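Local coordinates for protein MFP2B (PDB 2BJR) that binds a zinc ion and probably enhances polymerisation of the major sperm protein MSP, on which the amoeboid motility of Ascaris sperm depends, at residues F118-S123 and E139-S144; T191-A196 and I301-D306; A252-F255 and H260-R263. All blocks are in the same frame, centred on the assembly; numbering follows the deposited sequence.

Contact 1 of 3, residues F118-S123 and E139-S144; sequences FPILWS and EIARFS. With SO4 (sulfate ion), chain E.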
loop_
_atom_site.group_PDB
_atom_site.type_symbol
_atom_site.label_atom_id
_atom_site.label_comp_id
_atom_site.label_asym_id
_atom_site.label_seq_id
_atom_site.Cartn_x
_atom_site.Cartn_y
_atom_site.Cartn_z
ATOM N N PHE A 118 0.226 -20.480 8.507
ATOM C CA PHE A 118 -0.639 -19.355 8.214
ATOM C C PHE A 118 0.050 -18.022 8.430
ATOM O O PHE A 118 0.890 -17.893 9.331
ATOM C CB PHE A 118 -1.894 -19.391 8.994
ATOM C CG PHE A 118 -1.730 -19.537 10.434
ATOM C CD1 PHE A 118 -1.903 -18.454 11.282
ATOM C CD2 PHE A 118 -1.549 -20.793 10.994
ATOM C CE1 PHE A 118 -1.815 -18.615 12.662
ATOM C CE2 PHE A 118 -1.447 -20.949 12.365
ATOM C CZ PHE A 118 -1.589 -19.884 13.198
ATOM N N PRO A 119 -0.279 -17.050 7.608
ATOM C CA PRO A 119 0.279 -15.705 7.815
ATOM C C PRO A 119 -0.068 -15.129 9.169
ATOM O O PRO A 119 -1.193 -15.351 9.675
ATOM C CB PRO A 119 -0.353 -14.895 6.694
ATOM C CG PRO A 119 -0.724 -15.907 5.656
ATOM C CD PRO A 119 -1.145 -17.120 6.409
ATOM N N ILE A 120 0.877 -14.398 9.762
ATOM C CA ILE A 120 0.657 -13.701 11.016
ATOM C C ILE A 120 1.374 -12.345 10.957
ATOM O O ILE A 120 2.548 -12.253 10.565
ATOM C CB ILE A 120 1.033 -14.570 12.214
ATOM C CG1 ILE A 120 0.616 -13.918 13.520
ATOM C CG2 ILE A 120 2.503 -14.950 12.228
ATOM C CD1 ILE A 120 0.679 -14.914 14.705
ATOM N N LEU A 121 0.618 -11.305 11.273
ATOM C CA LEU A 121 1.115 -9.932 11.279
ATOM C C LEU A 121 1.326 -9.428 12.690
ATOM O O LEU A 121 0.406 -9.278 13.466
ATOM C CB LEU A 121 0.135 -9.037 10.528
ATOM C CG LEU A 121 0.592 -7.587 10.426
ATOM C CD1 LEU A 121 1.831 -7.397 9.564
ATOM C CD2 LEU A 121 -0.559 -6.797 9.858
ATOM N N TRP A 122 2.581 -9.153 13.001
ATOM C CA TRP A 122 2.991 -8.522 14.235
ATOM C C TRP A 122 2.841 -7.014 14.046
ATOM O O TRP A 122 3.791 -6.310 13.827
ATOM C CB TRP A 122 4.431 -8.922 14.551
ATOM C CG TRP A 122 4.978 -8.553 15.896
ATOM C CD1 TRP A 122 4.357 -7.856 16.905
ATOM C CD2 TRP A 122 6.279 -8.866 16.372
ATOM N NE1 TRP A 122 5.218 -7.684 17.961
ATOM C CE2 TRP A 122 6.402 -8.314 17.668
ATOM C CE3 TRP A 122 7.370 -9.552 15.827
ATOM C CZ2 TRP A 122 7.578 -8.430 18.423
ATOM C CZ3 TRP A 122 8.517 -9.666 16.562
ATOM C CH2 TRP A 122 8.614 -9.129 17.858
ATOM N N SER A 123 1.606 -6.558 14.142
ATOM C CA SER A 123 1.220 -5.211 13.774
ATOM C C SER A 123 1.859 -4.138 14.665
ATOM O O SER A 123 2.185 -3.038 14.189
ATOM C CB SER A 123 -0.337 -5.071 13.825
ATOM O OG SER A 123 -0.931 -5.854 14.902
ATOM N N GLU A 139 2.770 -23.954 17.204
ATOM C CA GLU A 139 2.295 -22.634 17.624
ATOM C C GLU A 139 3.457 -21.632 17.862
ATOM O O GLU A 139 3.388 -20.803 18.761
ATOM C CB GLU A 139 1.408 -22.731 18.857
ATOM C CG GLU A 139 0.488 -23.953 18.774
ATOM C CD GLU A 139 -0.694 -23.939 19.707
ATOM O OE1 GLU A 139 -0.903 -23.001 20.492
ATOM O OE2 GLU A 139 -1.436 -24.914 19.631
ATOM N N ILE A 140 4.484 -21.720 17.031
ATOM C CA ILE A 140 5.577 -20.755 17.024
ATOM C C ILE A 140 5.365 -19.889 15.797
ATOM O O ILE A 140 5.095 -20.402 14.698
ATOM C CB ILE A 140 6.932 -21.444 16.958
ATOM C CG1 ILE A 140 7.169 -22.243 18.233
ATOM C CG2 ILE A 140 8.076 -20.453 16.738
ATOM C CD1 ILE A 140 8.335 -23.114 18.115
ATOM N N ALA A 141 5.505 -18.586 15.991
ATOM C CA ALA A 141 5.546 -17.609 14.908
ATOM C C ALA A 141 6.989 -17.198 14.569
ATOM O O ALA A 141 7.799 -16.958 15.436
ATOM C CB ALA A 141 4.725 -16.381 15.258
ATOM N N ARG A 142 7.284 -17.081 13.296
ATOM C CA ARG A 142 8.589 -16.734 12.840
ATOM C C ARG A 142 8.522 -15.556 11.880
ATOM O O ARG A 142 7.660 -15.512 11.004
ATOM C CB ARG A 142 9.186 -17.876 12.060
ATOM C CG ARG A 142 9.637 -18.984 12.947
ATOM C CD ARG A 142 10.133 -20.138 12.105
ATOM N NE ARG A 142 10.790 -21.121 12.961
ATOM C CZ ARG A 142 10.162 -22.098 13.585
ATOM N NH1 ARG A 142 8.859 -22.239 13.467
ATOM N NH2 ARG A 142 10.846 -22.940 14.355
ATOM N N PHE A 143 9.481 -14.659 12.037
ATOM C CA PHE A 143 9.568 -13.425 11.259
ATOM C C PHE A 143 10.977 -13.232 10.771
ATOM O O PHE A 143 11.926 -13.324 11.564
ATOM C CB PHE A 143 9.152 -12.227 12.124
ATOM C CG PHE A 143 7.797 -12.381 12.757
ATOM C CD1 PHE A 143 7.654 -13.029 13.976
ATOM C CD2 PHE A 143 6.661 -11.914 12.122
ATOM C CE1 PHE A 143 6.411 -13.184 14.544
ATOM C CE2 PHE A 143 5.427 -12.093 12.668
ATOM C CZ PHE A 143 5.286 -12.705 13.865
ATOM N N SER A 144 11.151 -12.978 9.481
ATOM C CA SER A 144 12.490 -12.827 8.932
ATOM C C SER A 144 12.803 -11.334 8.723
ATOM O O SER A 144 11.974 -10.603 8.199
ATOM C CB SER A 144 12.648 -13.624 7.632
ATOM O OG SER A 144 11.645 -13.341 6.674
HETATM S S SO4 E . 5.209 -5.944 21.328
HETATM O O1 SO4 E . 4.065 -6.543 20.629
HETATM O O2 SO4 E . 6.299 -5.873 20.378
HETATM O O3 SO4 E . 4.769 -4.612 21.799
HETATM O O4 SO4 E . 5.543 -6.773 22.461
#
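W122 and F143 meet as an edge-to-face aromatic pair on one side of a four-stranded antiparallel sheet, at the centre of a contact between strands that are not neighbours in it. The six-membered ring of W122 turns its edge to one face of F143. The ring centroids lie 5.3 Å apart and the planes are inclined at 53°, well short of a strict T. W122 CE3 does the touching, offset toward the rim and 3.9 Å from F143 CD1. At the far rim, F143 CE2 comes 3.8 Å from W122 CB, so the ring is gripped by both the methylene and the indole of one residue. I120 adds its branch methyl: CG2 sits 3.9 Å from F143 CZ and 4.0 Å from A141 CB, filling the corner between phenyl and alanine.

Strand 130-135 lies between strands 117-122 and 140-145, hydrogen-bonding to the first at L130, G132 and A134. The axes of segments 118-122 and 140-144 pass 8.3 Å apart at 70°, where a flat sheet would keep alternate strands nearly parallel, consistent with coiling that brings these groups together. M160 touches I120, W122 and F143, covering the cluster from a loop. The indole swings out with CG anti to the backbone N (chi1 -171°), which carries its nitrogen to a sulfate ion, probably from the crystallisation liquor. That anion lies in the ring plane at the edge, and W122 NE1 donates to sulfate O1 at 3.1 Å, with a less straight second bond to O2.

Contact 2 of 3, residues T191-A196 and I301-D306; sequences TLNEWA and IPVHVD
N193 and W195 reach across from one sheet of the second half of the chain to V303 and V305, which follow a strand of another. The evidence for two sheets is the backbone pairing: E194 and A196 bond to strand 268-274, whereas I301 and V303 bond to strand 355-361.

The apolar contacts are loose. One corner of the indole, W195 CZ2, lies 4.4 Å from V303 CG1 and 4.5 Å from V305 CG2, with both methyls set obliquely to the ring plane. M241 touches both W195 and V305, and so supplies a further apolar surface at the seam. The amide of N193 crosses the fork of V303 at a slant: N193 OD1 faces V303 CG1 at 4.1 Å, and N193 ND2 faces V303 CG2 at the same separation. With V303 CG1 anti to the backbone N (chi1 165°), the two methyls are spread toward the two ends of the amide.

Polar connection is made through water. A single molecule donates to N193 OD1 at 3.0 Å and accepts from the backbone N of H304 at 2.9 Å, bridging the segments where the side chains stand apart. N193 ND2 is bonded to Y284 OH, so both ends of the amide have partners and its rotation is fixed.

Within 301-306, H304 ND1 donates to D306 OD1 at 2.5 Å and 172°. The bond arrives on the syn side, tilted from the carboxylate plane, while it lies close to the imidazole plane. Because H304 NE2 is also bonded, to O of D368, the C-terminal residue, whose main-chain end is a carboxylate, both ring nitrogens face acceptors, an arrangement consistent with a protonated imidazolium stabilised by the neighbouring carboxylate.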
loop_
_atom_site.group_PDB
_atom_site.type_symbol
_atom_site.label_atom_id
_atom_site.label_comp_id
_atom_site.label_asym_id
_atom_site.label_seq_id
_atom_site.Cartn_x
_atom_site.Cartn_y
_atom_site.Cartn_z
ATOM N N THR A 191 -10.156 5.853 8.005
ATOM C CA THR A 191 -9.171 6.902 8.312
ATOM C C THR A 191 -7.795 6.674 7.701
ATOM O O THR A 191 -6.905 7.511 7.838
ATOM C CB THR A 191 -9.047 7.047 9.824
ATOM O OG1 THR A 191 -8.750 5.771 10.405
ATOM C CG2 THR A 191 -10.368 7.496 10.434
ATOM N N LEU A 192 -7.613 5.543 7.026
ATOM C CA LEU A 192 -6.396 5.303 6.267
ATOM C C LEU A 192 -6.544 5.733 4.811
ATOM O O LEU A 192 -7.547 5.496 4.211
ATOM C CB LEU A 192 -6.079 3.823 6.298
ATOM C CG LEU A 192 -5.929 3.298 7.730
ATOM C CD1 LEU A 192 -5.356 1.886 7.659
ATOM C CD2 LEU A 192 -5.056 4.150 8.638
ATOM N N ASN A 193 -5.541 6.374 4.260
ATOM C CA ASN A 193 -5.524 6.702 2.834
ATOM C C ASN A 193 -5.672 5.420 2.060
ATOM O O ASN A 193 -5.050 4.400 2.400
ATOM C CB ASN A 193 -4.203 7.348 2.446
ATOM C CG ASN A 193 -3.959 8.676 3.138
ATOM O OD1 ASN A 193 -2.930 8.857 3.811
ATOM N ND2 ASN A 193 -4.894 9.626 2.951
ATOM N N GLU A 194 -6.470 5.462 1.029
ATOM C CA GLU A 194 -6.758 4.312 0.191
ATOM C C GLU A 194 -5.777 4.293 -0.994
ATOM O O GLU A 194 -5.772 5.202 -1.819
ATOM C CB GLU A 194 -8.200 4.379 -0.300
ATOM C CG GLU A 194 -8.618 3.176 -1.131
ATOM C CD GLU A 194 -8.984 1.964 -0.302
ATOM O OE1 GLU A 194 -8.963 2.044 0.942
ATOM O OE2 GLU A 194 -9.330 0.937 -0.920
ATOM N N TRP A 195 -4.924 3.261 -1.049
ATOM C CA TRP A 195 -3.944 3.103 -2.125
ATOM C C TRP A 195 -4.211 1.838 -2.925
ATOM O O TRP A 195 -4.314 0.770 -2.344
ATOM C CB TRP A 195 -2.536 3.007 -1.496
ATOM C CG TRP A 195 -2.044 4.291 -0.849
ATOM C CD1 TRP A 195 -2.084 4.628 0.476
ATOM C CD2 TRP A 195 -1.392 5.344 -1.502
ATOM N NE1 TRP A 195 -1.456 5.828 0.681
ATOM C CE2 TRP A 195 -1.047 6.304 -0.531
ATOM C CE3 TRP A 195 -1.060 5.595 -2.840
ATOM C CZ2 TRP A 195 -0.377 7.476 -0.845
ATOM C CZ3 TRP A 195 -0.438 6.751 -3.136
ATOM C CH2 TRP A 195 -0.085 7.678 -2.146
ATOM N N ALA A 196 -4.314 1.931 -4.249
ATOM C CA ALA A 196 -4.667 0.795 -5.044
ATOM C C ALA A 196 -3.426 0.342 -5.832
ATOM O O ALA A 196 -2.673 1.143 -6.358
ATOM C CB ALA A 196 -5.806 1.151 -5.994
ATOM N N ILE A 301 -3.467 17.992 7.496
ATOM C CA ILE A 301 -2.241 17.259 7.695
ATOM C C ILE A 301 -1.793 16.815 6.296
ATOM O O ILE A 301 -2.592 16.243 5.579
ATOM C CB ILE A 301 -2.497 16.034 8.591
ATOM C CG1 ILE A 301 -3.142 16.445 9.939
ATOM C CG2 ILE A 301 -1.237 15.290 8.894
ATOM C CD1 ILE A 301 -3.165 15.280 10.970
ATOM N N PRO A 302 -0.549 17.020 5.915
ATOM C CA PRO A 302 -0.098 16.446 4.639
ATOM C C PRO A 302 -0.308 14.928 4.586
ATOM O O PRO A 302 -0.192 14.224 5.583
ATOM C CB PRO A 302 1.403 16.780 4.590
ATOM C CG PRO A 302 1.556 17.961 5.498
ATOM C CD PRO A 302 0.542 17.734 6.621
ATOM N N VAL A 303 -0.599 14.422 3.395
ATOM C CA VAL A 303 -0.571 13.001 3.130
ATOM C C VAL A 303 0.903 12.653 3.191
ATOM O O VAL A 303 1.698 13.368 2.627
ATOM C CB VAL A 303 -1.187 12.702 1.750
ATOM C CG1 VAL A 303 -0.875 11.329 1.280
ATOM C CG2 VAL A 303 -2.669 12.926 1.843
ATOM N N HIS A 304 1.285 11.599 3.909
ATOM C CA HIS A 304 2.690 11.246 4.023
ATOM C C HIS A 304 2.897 9.757 4.079
ATOM O O HIS A 304 2.080 9.023 4.638
ATOM C CB HIS A 304 3.340 11.864 5.277
ATOM C CG HIS A 304 2.644 11.527 6.561
ATOM N ND1 HIS A 304 3.142 10.613 7.468
ATOM C CD2 HIS A 304 1.489 11.994 7.091
ATOM C CE1 HIS A 304 2.298 10.507 8.490
ATOM N NE2 HIS A 304 1.295 11.356 8.293
ATOM N N VAL A 305 3.988 9.314 3.480
ATOM C CA VAL A 305 4.483 7.952 3.678
ATOM C C VAL A 305 5.839 8.090 4.354
ATOM O O VAL A 305 6.701 8.834 3.892
ATOM C CB VAL A 305 4.556 7.190 2.352
ATOM C CG1 VAL A 305 5.335 5.882 2.537
ATOM C CG2 VAL A 305 3.142 6.874 1.846
ATOM N N ASP A 306 6.029 7.364 5.450
ATOM C CA ASP A 306 7.138 7.618 6.347
ATOM C C ASP A 306 8.344 6.734 6.067
ATOM O O ASP A 306 8.233 5.602 5.670
ATOM C CB ASP A 306 6.697 7.459 7.793
ATOM C CG ASP A 306 5.650 8.462 8.202
ATOM O OD1 ASP A 306 5.339 9.409 7.432
ATOM O OD2 ASP A 306 5.092 8.383 9.305
HETATM O O HOH W 1 -1.028 10.538 5.379
#

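Contact 3 of 3, residues A252-F255 and H260-R263; sequences AACF and HEYR
F255 and Y262 face each other as an antiparallel hydrogen-bonded pair, and this is where the contact is tight. Both bonds of the pair are formed: F255 N donates to Y262 O at 3.0 Å, and Y262 N donates to F255 O at 2.8 Å. Each carbonyl also receives a CA-H contact, from C254 CA to Y262 O at 3.3 Å and from E261 CA to F255 O. The Y262 ring, with CG anti to the carbonyl carbon (chi1 -60°), presents its edge to F255 O, with CD1 3.7 Å from that oxygen.

The two segments form a beta hairpin, in which the short strand 260-262 extends the sheet beyond strand 250-257; the strand directions differ by 167°. On the face carrying F255 and Y262, W233 of strand 229-235 stacks on the first ring and meets the second edge-to-face.

The other face, bearing C254, E261 and R263, is looser and partly open to solvent. C254 SG lies between neighbours: E261 OE2 is 3.5 Å from SG, and R263 CG, two residues further along the same segment, approaches it as well. R263 NE and E261 OE2 make only a long salt bridge. Their stronger polar partners lie elsewhere, E224 for the arginine and the backbone N of G341 for the glutamate. Beyond the F255-Y262 pair, where strand 260-262 has ended, a water bridges the backbones, donating to A253 O and R263 O at 2.6 Å each. At the other end H260, an exposed residue, donates from ND1 to Y262 OH at 3.2 Å, the oxygen lying 18° out of the imidazole plane.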
loop_
_atom_site.group_PDB
_atom_site.type_symbol
_atom_site.label_atom_id
_atom_site.label_comp_id
_atom_site.label_asym_id
_atom_site.label_seq_id
_atom_site.Cartn_x
_atom_site.Cartn_y
_atom_site.Cartn_z
ATOM N N ALA A 252 0.341 5.723 -17.427
ATOM C CA ALA A 252 1.692 6.163 -17.646
ATOM C C ALA A 252 2.121 6.947 -16.415
ATOM O O ALA A 252 1.290 7.563 -15.771
ATOM C CB ALA A 252 1.762 7.038 -18.866
ATOM N N ALA A 253 3.417 6.912 -16.108
ATOM C CA ALA A 253 3.939 7.498 -14.872
ATOM C C ALA A 253 5.281 8.175 -15.080
ATOM O O ALA A 253 6.064 7.836 -16.010
ATOM C CB ALA A 253 4.040 6.421 -13.776
ATOM N N CYS A 254 5.591 9.093 -14.160
ATOM C CA CYS A 254 6.929 9.648 -14.049
ATOM C C CYS A 254 7.286 9.930 -12.603
ATOM O O CYS A 254 6.499 10.526 -11.884
ATOM C CB CYS A 254 7.056 10.956 -14.838
ATOM S SG CYS A 254 8.737 11.636 -14.792
ATOM N N PHE A 255 8.464 9.482 -12.184
ATOM C CA PHE A 255 9.010 9.757 -10.838
ATOM C C PHE A 255 10.408 10.355 -10.958
ATOM O O PHE A 255 11.141 10.074 -11.919
ATOM C CB PHE A 255 9.051 8.465 -10.013
ATOM C CG PHE A 255 7.680 7.807 -9.826
ATOM C CD1 PHE A 255 7.252 6.807 -10.671
ATOM C CD2 PHE A 255 6.864 8.159 -8.775
ATOM C CE1 PHE A 255 6.018 6.216 -10.498
ATOM C CE2 PHE A 255 5.599 7.577 -8.598
ATOM C CZ PHE A 255 5.175 6.629 -9.444
ATOM N N HIS A 260 17.677 11.306 -10.786
ATOM C CA HIS A 260 17.217 10.832 -12.085
ATOM C C HIS A 260 15.708 11.004 -12.296
ATOM O O HIS A 260 14.956 11.142 -11.343
ATOM C CB HIS A 260 17.492 9.336 -12.276
ATOM C CG HIS A 260 18.865 8.898 -11.863
ATOM N ND1 HIS A 260 19.076 7.946 -10.883
ATOM C CD2 HIS A 260 20.091 9.231 -12.336
ATOM C CE1 HIS A 260 20.376 7.752 -10.738
ATOM N NE2 HIS A 260 21.014 8.515 -11.611
ATOM N N GLU A 261 15.313 10.924 -13.571
ATOM C CA GLU A 261 13.941 10.804 -13.985
ATOM C C GLU A 261 13.692 9.381 -14.413
ATOM O O GLU A 261 14.521 8.779 -15.109
ATOM C CB GLU A 261 13.665 11.719 -15.140
ATOM C CG GLU A 261 12.247 11.639 -15.657
ATOM C CD GLU A 261 11.999 12.511 -16.878
ATOM O OE1 GLU A 261 12.745 12.377 -17.855
ATOM O OE2 GLU A 261 11.015 13.255 -16.893
ATOM N N TYR A 262 12.534 8.848 -14.020
ATOM C CA TYR A 262 12.104 7.510 -14.376
ATOM C C TYR A 262 10.766 7.635 -15.062
ATOM O O TYR A 262 9.787 8.067 -14.435
ATOM C CB TYR A 262 11.966 6.650 -13.132
ATOM C CG TYR A 262 13.220 6.474 -12.339
ATOM C CD1 TYR A 262 13.606 7.418 -11.405
ATOM C CD2 TYR A 262 14.039 5.359 -12.523
ATOM C CE1 TYR A 262 14.737 7.272 -10.681
ATOM C CE2 TYR A 262 15.163 5.184 -11.760
ATOM C CZ TYR A 262 15.518 6.152 -10.849
ATOM O OH TYR A 262 16.661 6.001 -10.094
ATOM N N ARG A 263 10.731 7.298 -16.353
ATOM C CA ARG A 263 9.512 7.371 -17.190
ATOM C C ARG A 263 9.231 6.060 -17.920
ATOM O O ARG A 263 8.287 5.990 -18.657
ATOM C CB ARG A 263 9.698 8.402 -18.320
ATOM C CG ARG A 263 9.574 9.864 -18.003
ATOM C CD ARG A 263 9.341 10.738 -19.270
ATOM N NE ARG A 263 8.358 11.816 -19.073
ATOM C CZ ARG A 263 7.184 11.924 -19.686
ATOM N NH1 ARG A 263 6.733 11.032 -20.578
ATOM N NH2 ARG A 263 6.431 12.957 -19.407
HETATM O O HOH W 2 5.920 7.013 -18.513
#

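Following the chain from the N terminus, contact 1 comes first: it closes a short loop through strand 130-135 and ties together alternate strands of one four-stranded antiparallel sheet in the first half of the chain. The chain then passes C174, C176 and C179, which bind zinc together with H86, before 191-196 opens contact 2. Within that long excursion, contact 3 opens and shuts as a local hairpin, and only afterwards does 301-306 complete contact 2. Strand 260-262 pairs onto the sheet that holds 194-199, so contacts 2 and 3 share that sheet, with their centres about 21 Å apart. Contacts 1 and 3, about 36 Å apart between centres, lie on opposite sides of the chain's centre.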